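Local coordinates for protein MHP1 (Microbacterium liquefaciens, PDB 2JLN) that imports 5-aryl-substituted hydantoins such as indolylmethyl and benzyl hydantoin across the cell membrane in a sodium-dependent manner, at residues I152-T157 with W311-P315; S226-K232 with L320-Y324. All coordinates share one frame; numbering follows the deposited sequence.

Contact 1 of 2, residues I152-T157 with W311-P315; sequences IQVVTT and WSTNP. With NA (sodium ion), chain B.
N314 and Q153 meet amide to amide: ND2 of N314 donates to OE1 of Q153 at 2.5 Å, with an N-H...O angle of 156°. Q153 CG, anti to the carbonyl carbon (chi1 -60°), and the extended chain beyond it carry the amide across. Q153 OE1 lies close to the amide plane of N314, while the two amide planes are turned 37° apart. Beside this pair, W311 NE1 makes a weak bond, 3.5 Å long, to T156 OG1, which sits at the indole edge near the ring plane. Next along, T157 OG1 rests 3.7 Å from P315 CB. T157 OG1 also donates to Q153 O at 2.7 Å, from above the carbonyl plane, and T157 N shares the same acceptor. The contact joins transmembrane helices 4 and 8, which in the LeuT-type fold of the APC clan both belong to the scaffold, or hash, domain. Just before N314, S312 OG at 2.5 Å and T313 OG1 at 2.8 Å bind a sodium ion, completed by the carbonyls of A38, I41 and A309. Further out, T122 OG1 bonds Q153 NE2, which helps orient the amide with OE1 toward N314, and N314 OD1 takes a bond from N318, a substrate-binding residue. With an alanine in place of Q153, N314 ND2 would probably lose this acceptor, keeping the weak bond to F118 O, and its amide would be freer to turn.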
loop_
_atom_site.group_PDB
_atom_site.type_symbol
_atom_site.label_atom_id
_atom_site.label_comp_id
_atom_site.label_asym_id
_atom_site.label_seq_id
_atom_site.Cartn_x
_atom_site.Cartn_y
_atom_site.Cartn_z
ATOM N N ILE A 152 -13.489 -10.324 -11.976
ATOM C CA ILE A 152 -12.905 -11.454 -11.227
ATOM C C ILE A 152 -12.296 -11.015 -9.889
ATOM O O ILE A 152 -12.432 -11.699 -8.866
ATOM C CB ILE A 152 -11.863 -12.241 -12.060
ATOM C CG1 ILE A 152 -12.569 -13.151 -13.064
ATOM C CG2 ILE A 152 -10.965 -13.095 -11.170
ATOM C CD1 ILE A 152 -11.795 -13.287 -14.368
ATOM N N GLN A 153 -11.642 -9.858 -9.911
ATOM C CA GLN A 153 -11.058 -9.277 -8.711
ATOM C C GLN A 153 -12.119 -8.923 -7.675
ATOM O O GLN A 153 -11.960 -9.210 -6.492
ATOM C CB GLN A 153 -10.248 -8.032 -9.069
ATOM C CG GLN A 153 -9.117 -8.293 -10.028
ATOM C CD GLN A 153 -8.407 -7.026 -10.410
ATOM O OE1 GLN A 153 -7.488 -6.597 -9.723
ATOM N NE2 GLN A 153 -8.836 -6.405 -11.508
ATOM N N VAL A 154 -13.191 -8.279 -8.123
ATOM C CA VAL A 154 -14.294 -7.935 -7.240
ATOM C C VAL A 154 -14.823 -9.166 -6.491
ATOM O O VAL A 154 -15.058 -9.114 -5.275
ATOM C CB VAL A 154 -15.433 -7.293 -8.027
ATOM C CG1 VAL A 154 -16.704 -7.330 -7.246
ATOM C CG2 VAL A 154 -15.062 -5.880 -8.379
ATOM N N VAL A 155 -14.993 -10.276 -7.211
ATOM C CA VAL A 155 -15.601 -11.464 -6.619
ATOM C C VAL A 155 -14.636 -12.178 -5.649
ATOM O O VAL A 155 -15.047 -12.677 -4.598
ATOM C CB VAL A 155 -16.228 -12.422 -7.698
ATOM C CG1 VAL A 155 -17.043 -13.477 -7.036
ATOM C CG2 VAL A 155 -17.144 -11.667 -8.652
ATOM N N THR A 156 -13.350 -12.199 -5.960
ATOM C CA THR A 156 -12.386 -12.713 -4.988
ATOM C C THR A 156 -12.128 -11.782 -3.811
ATOM O O THR A 156 -11.678 -12.235 -2.764
ATOM C CB THR A 156 -11.018 -13.035 -5.602
ATOM O OG1 THR A 156 -10.522 -11.895 -6.325
ATOM C CG2 THR A 156 -11.113 -14.270 -6.485
ATOM N N THR A 157 -12.375 -10.490 -3.980
ATOM C CA THR A 157 -12.227 -9.536 -2.879
ATOM C C THR A 157 -13.405 -9.568 -1.874
ATOM O O THR A 157 -13.234 -9.190 -0.715
ATOM C CB THR A 157 -12.038 -8.128 -3.411
ATOM O OG1 THR A 157 -10.917 -8.130 -4.287
ATOM C CG2 THR A 157 -11.771 -7.168 -2.302
ATOM N N TRP A 311 -2.699 -10.054 -9.444
ATOM C CA TRP A 311 -3.759 -10.497 -8.569
ATOM C C TRP A 311 -3.291 -10.482 -7.124
ATOM O O TRP A 311 -4.101 -10.364 -6.220
ATOM C CB TRP A 311 -4.116 -11.928 -8.931
ATOM C CG TRP A 311 -5.543 -12.196 -8.890
ATOM C CD1 TRP A 311 -6.498 -11.488 -8.214
ATOM C CD2 TRP A 311 -6.214 -13.262 -9.541
ATOM N NE1 TRP A 311 -7.731 -12.053 -8.413
ATOM C CE2 TRP A 311 -7.583 -13.147 -9.226
ATOM C CE3 TRP A 311 -5.793 -14.303 -10.365
ATOM C CZ2 TRP A 311 -8.534 -14.035 -9.710
ATOM C CZ3 TRP A 311 -6.729 -15.180 -10.844
ATOM C CH2 TRP A 311 -8.092 -15.041 -10.519
ATOM N N SER A 312 -1.984 -10.638 -6.906
ATOM C CA SER A 312 -1.428 -10.675 -5.558
ATOM C C SER A 312 -1.158 -9.274 -5.028
ATOM O O SER A 312 -0.765 -9.117 -3.873
ATOM C CB SER A 312 -0.154 -11.507 -5.527
ATOM O OG SER A 312 0.425 -11.532 -6.808
ATOM N N THR A 313 -1.377 -8.259 -5.870
ATOM C CA THR A 313 -1.113 -6.879 -5.480
ATOM C C THR A 313 -2.333 -5.948 -5.563
ATOM O O THR A 313 -2.681 -5.275 -4.584
ATOM C CB THR A 313 0.053 -6.289 -6.284
ATOM O OG1 THR A 313 1.267 -6.942 -5.897
ATOM C CG2 THR A 313 0.193 -4.821 -6.009
ATOM N N ASN A 314 -2.985 -5.901 -6.721
ATOM C CA ASN A 314 -4.117 -4.996 -6.914
ATOM C C ASN A 314 -5.185 -4.986 -5.793
ATOM O O ASN A 314 -5.340 -3.968 -5.113
ATOM C CB ASN A 314 -4.757 -5.227 -8.280
ATOM C CG ASN A 314 -5.504 -4.019 -8.776
ATOM O OD1 ASN A 314 -5.172 -2.890 -8.420
ATOM N ND2 ASN A 314 -6.526 -4.244 -9.600
ATOM N N PRO A 315 -5.924 -6.107 -5.590
ATOM C CA PRO A 315 -6.966 -6.139 -4.556
ATOM C C PRO A 315 -6.513 -5.547 -3.223
ATOM O O PRO A 315 -7.079 -4.571 -2.711
ATOM C CB PRO A 315 -7.205 -7.642 -4.378
ATOM C CG PRO A 315 -7.049 -8.145 -5.741
ATOM C CD PRO A 315 -5.786 -7.439 -6.201
HETATM NA NA NA B . 1.786 -9.410 -7.047
#

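Contact 2 of 2, residues S226-K232 with L320-Y324; sequences SIHDIVK and LSPAY
D229 is the side chain that bridges to both S321 and Y324, and it can be followed outward atom by atom. D229 CB lies 3.8 Å from S321 OG, with Y324 CD1 a little farther. D229 CG is set anti to the carbonyl carbon (chi1 -57°), which directs the carboxylate to S321; this CG has S321 OG at 3.7 Å and Y324 CD1 at 4.0 Å. The carboxylate and ring planes stand 54° apart, and the two side chains run antiparallel alongside one another. At the tip the two oxygens divide their work. D229 OD2 accepts from S321 OG at 2.9 Å, met on its anti side and 20° out of the carboxylate plane, whereas D229 OD1 takes the backbone N-H of F90. Partners on both oxygens limit rotation of the carboxylate.

Just past the helix end, the side chains of K232 and Y324 extend toward each other. K232 CE is 3.4 Å from Y324 OH, and K232 NZ makes a weak bond of 3.3 Å to Y324 OH; T20 OG1 is a second, also weak, partner of NZ. The tyrosine ring in turn meets F336. The apolar flank is lighter, with L320 CD1 lying 4.2 Å from I230 CG1.

On the helix carrying S321, the backbone N atoms of S321 and P322 lack bonds to the preceding turn, a kink to which the proline ring nitrogen, having no N-H, contributes. The contact thus packs the end of transmembrane helix 6 and the short helix after it against kinked helix 8, an interface between the bundle and hash domains of a LeuT-type transporter.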
loop_
_atom_site.group_PDB
_atom_site.type_symbol
_atom_site.label_atom_id
_atom_site.label_comp_id
_atom_site.label_asym_id
_atom_site.label_seq_id
_atom_site.Cartn_x
_atom_site.Cartn_y
_atom_site.Cartn_z
ATOM N N SER A 226 -1.866 3.644 4.943
ATOM C CA SER A 226 -3.154 3.044 5.291
ATOM C C SER A 226 -3.168 1.507 5.453
ATOM O O SER A 226 -4.186 0.866 5.140
ATOM C CB SER A 226 -4.236 3.481 4.290
ATOM O OG SER A 226 -4.027 2.896 3.011
ATOM N N ILE A 227 -2.082 0.911 5.959
ATOM C CA ILE A 227 -2.127 -0.521 6.243
ATOM C C ILE A 227 -3.304 -0.909 7.131
ATOM O O ILE A 227 -3.811 -2.002 6.977
ATOM C CB ILE A 227 -0.837 -1.140 6.856
ATOM C CG1 ILE A 227 0.068 -0.069 7.407
ATOM C CG2 ILE A 227 -0.108 -2.031 5.837
ATOM C CD1 ILE A 227 -0.543 0.661 8.503
ATOM N N HIS A 228 -3.745 -0.053 8.047
ATOM C CA HIS A 228 -4.890 -0.408 8.880
ATOM C C HIS A 228 -5.794 -1.450 8.212
ATOM O O HIS A 228 -6.203 -2.439 8.830
ATOM C CB HIS A 228 -5.779 0.790 9.157
ATOM C CG HIS A 228 -5.090 1.929 9.819
ATOM N ND1 HIS A 228 -4.130 2.684 9.189
ATOM C CD2 HIS A 228 -5.271 2.484 11.039
ATOM C CE1 HIS A 228 -3.736 3.651 9.997
ATOM N NE2 HIS A 228 -4.411 3.551 11.126
ATOM N N ASP A 229 -6.124 -1.217 6.948
ATOM C CA ASP A 229 -7.142 -2.035 6.315
ATOM C C ASP A 229 -6.737 -3.526 6.148
ATOM O O ASP A 229 -7.569 -4.385 5.921
ATOM C CB ASP A 229 -7.650 -1.340 5.039
ATOM C CG ASP A 229 -8.209 0.092 5.329
ATOM O OD1 ASP A 229 -8.446 0.396 6.526
ATOM O OD2 ASP A 229 -8.418 0.923 4.389
ATOM N N ILE A 230 -5.463 -3.834 6.329
ATOM C CA ILE A 230 -4.970 -5.212 6.278
ATOM C C ILE A 230 -4.652 -5.768 7.673
ATOM O O ILE A 230 -4.955 -6.899 8.005
ATOM C CB ILE A 230 -3.666 -5.282 5.470
ATOM C CG1 ILE A 230 -3.883 -4.735 4.065
ATOM C CG2 ILE A 230 -3.146 -6.697 5.420
ATOM C CD1 ILE A 230 -2.773 -5.098 3.097
ATOM N N VAL A 231 -4.044 -4.930 8.486
ATOM C CA VAL A 231 -3.382 -5.341 9.698
ATOM C C VAL A 231 -4.271 -5.261 10.947
ATOM O O VAL A 231 -3.923 -5.807 12.000
ATOM C CB VAL A 231 -2.121 -4.500 9.829
ATOM C CG1 VAL A 231 -2.092 -3.739 11.126
ATOM C CG2 VAL A 231 -0.921 -5.366 9.598
ATOM N N LYS A 232 -5.420 -4.599 10.820
ATOM C CA LYS A 232 -6.490 -4.670 11.814
ATOM C C LYS A 232 -6.974 -6.098 11.931
ATOM O O LYS A 232 -7.858 -6.384 12.714
ATOM C CB LYS A 232 -7.693 -3.843 11.361
ATOM C CG LYS A 232 -8.424 -4.512 10.217
ATOM C CD LYS A 232 -9.617 -3.736 9.731
ATOM C CE LYS A 232 -10.428 -4.578 8.737
ATOM N NZ LYS A 232 -11.851 -4.739 9.173
ATOM N N LEU A 320 -9.371 -2.707 -1.427
ATOM C CA LEU A 320 -9.733 -2.748 -0.010
ATOM C C LEU A 320 -10.024 -1.375 0.576
ATOM O O LEU A 320 -11.047 -1.200 1.229
ATOM C CB LEU A 320 -8.618 -3.368 0.831
ATOM C CG LEU A 320 -8.602 -4.874 1.021
ATOM C CD1 LEU A 320 -7.533 -5.242 2.025
ATOM C CD2 LEU A 320 -9.978 -5.326 1.490
ATOM N N SER A 321 -9.136 -0.405 0.369
ATOM C CA SER A 321 -9.287 0.857 1.081
ATOM C C SER A 321 -10.365 1.802 0.579
ATOM O O SER A 321 -10.896 2.578 1.358
ATOM C CB SER A 321 -7.964 1.589 1.216
ATOM O OG SER A 321 -7.033 0.765 1.898
ATOM N N PRO A 322 -10.684 1.786 -0.715
ATOM C CA PRO A 322 -11.867 2.625 -0.933
ATOM C C PRO A 322 -13.177 1.934 -0.477
ATOM O O PRO A 322 -14.117 2.614 -0.022
ATOM C CB PRO A 322 -11.838 2.884 -2.453
ATOM C CG PRO A 322 -10.930 1.845 -2.997
ATOM C CD PRO A 322 -9.885 1.677 -1.939
ATOM N N ALA A 323 -13.234 0.607 -0.590
ATOM C CA ALA A 323 -14.356 -0.142 -0.039
ATOM C C ALA A 323 -14.664 0.291 1.411
ATOM O O ALA A 323 -15.759 0.756 1.682
ATOM C CB ALA A 323 -14.122 -1.651 -0.136
ATOM N N TYR A 324 -13.720 0.168 2.336
ATOM C CA TYR A 324 -13.993 0.566 3.716
ATOM C C TYR A 324 -14.321 2.053 3.911
ATOM O O TYR A 324 -14.981 2.405 4.912
ATOM C CB TYR A 324 -12.840 0.223 4.643
ATOM C CG TYR A 324 -12.713 -1.225 4.980
ATOM C CD1 TYR A 324 -11.590 -1.926 4.602
ATOM C CD2 TYR A 324 -13.691 -1.891 5.698
ATOM C CE1 TYR A 324 -11.441 -3.256 4.906
ATOM C CE2 TYR A 324 -13.548 -3.228 6.024
ATOM C CZ TYR A 324 -12.413 -3.903 5.614
ATOM O OH TYR A 324 -12.198 -5.229 5.889
#

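Overall arrangement
From the N terminus the chain passes 152-157, then 226-232, then 311-315 and finally 320-324, so the two contacts cross: each loop opens before the other has closed. Contact 1 closes over 153 intervening residues and contact 2 over 87, most of them helical in both cases. Their later segments share helix 314-329, where P315 O and L320 N, 3.2 Å apart, probably hydrogen-bond and join the two directly, although the contact centres are about 14 Å apart. Helix 314-329 is therefore tied near its start to helix 142-157, beside the sodium site, and further along to the short helix 228-231.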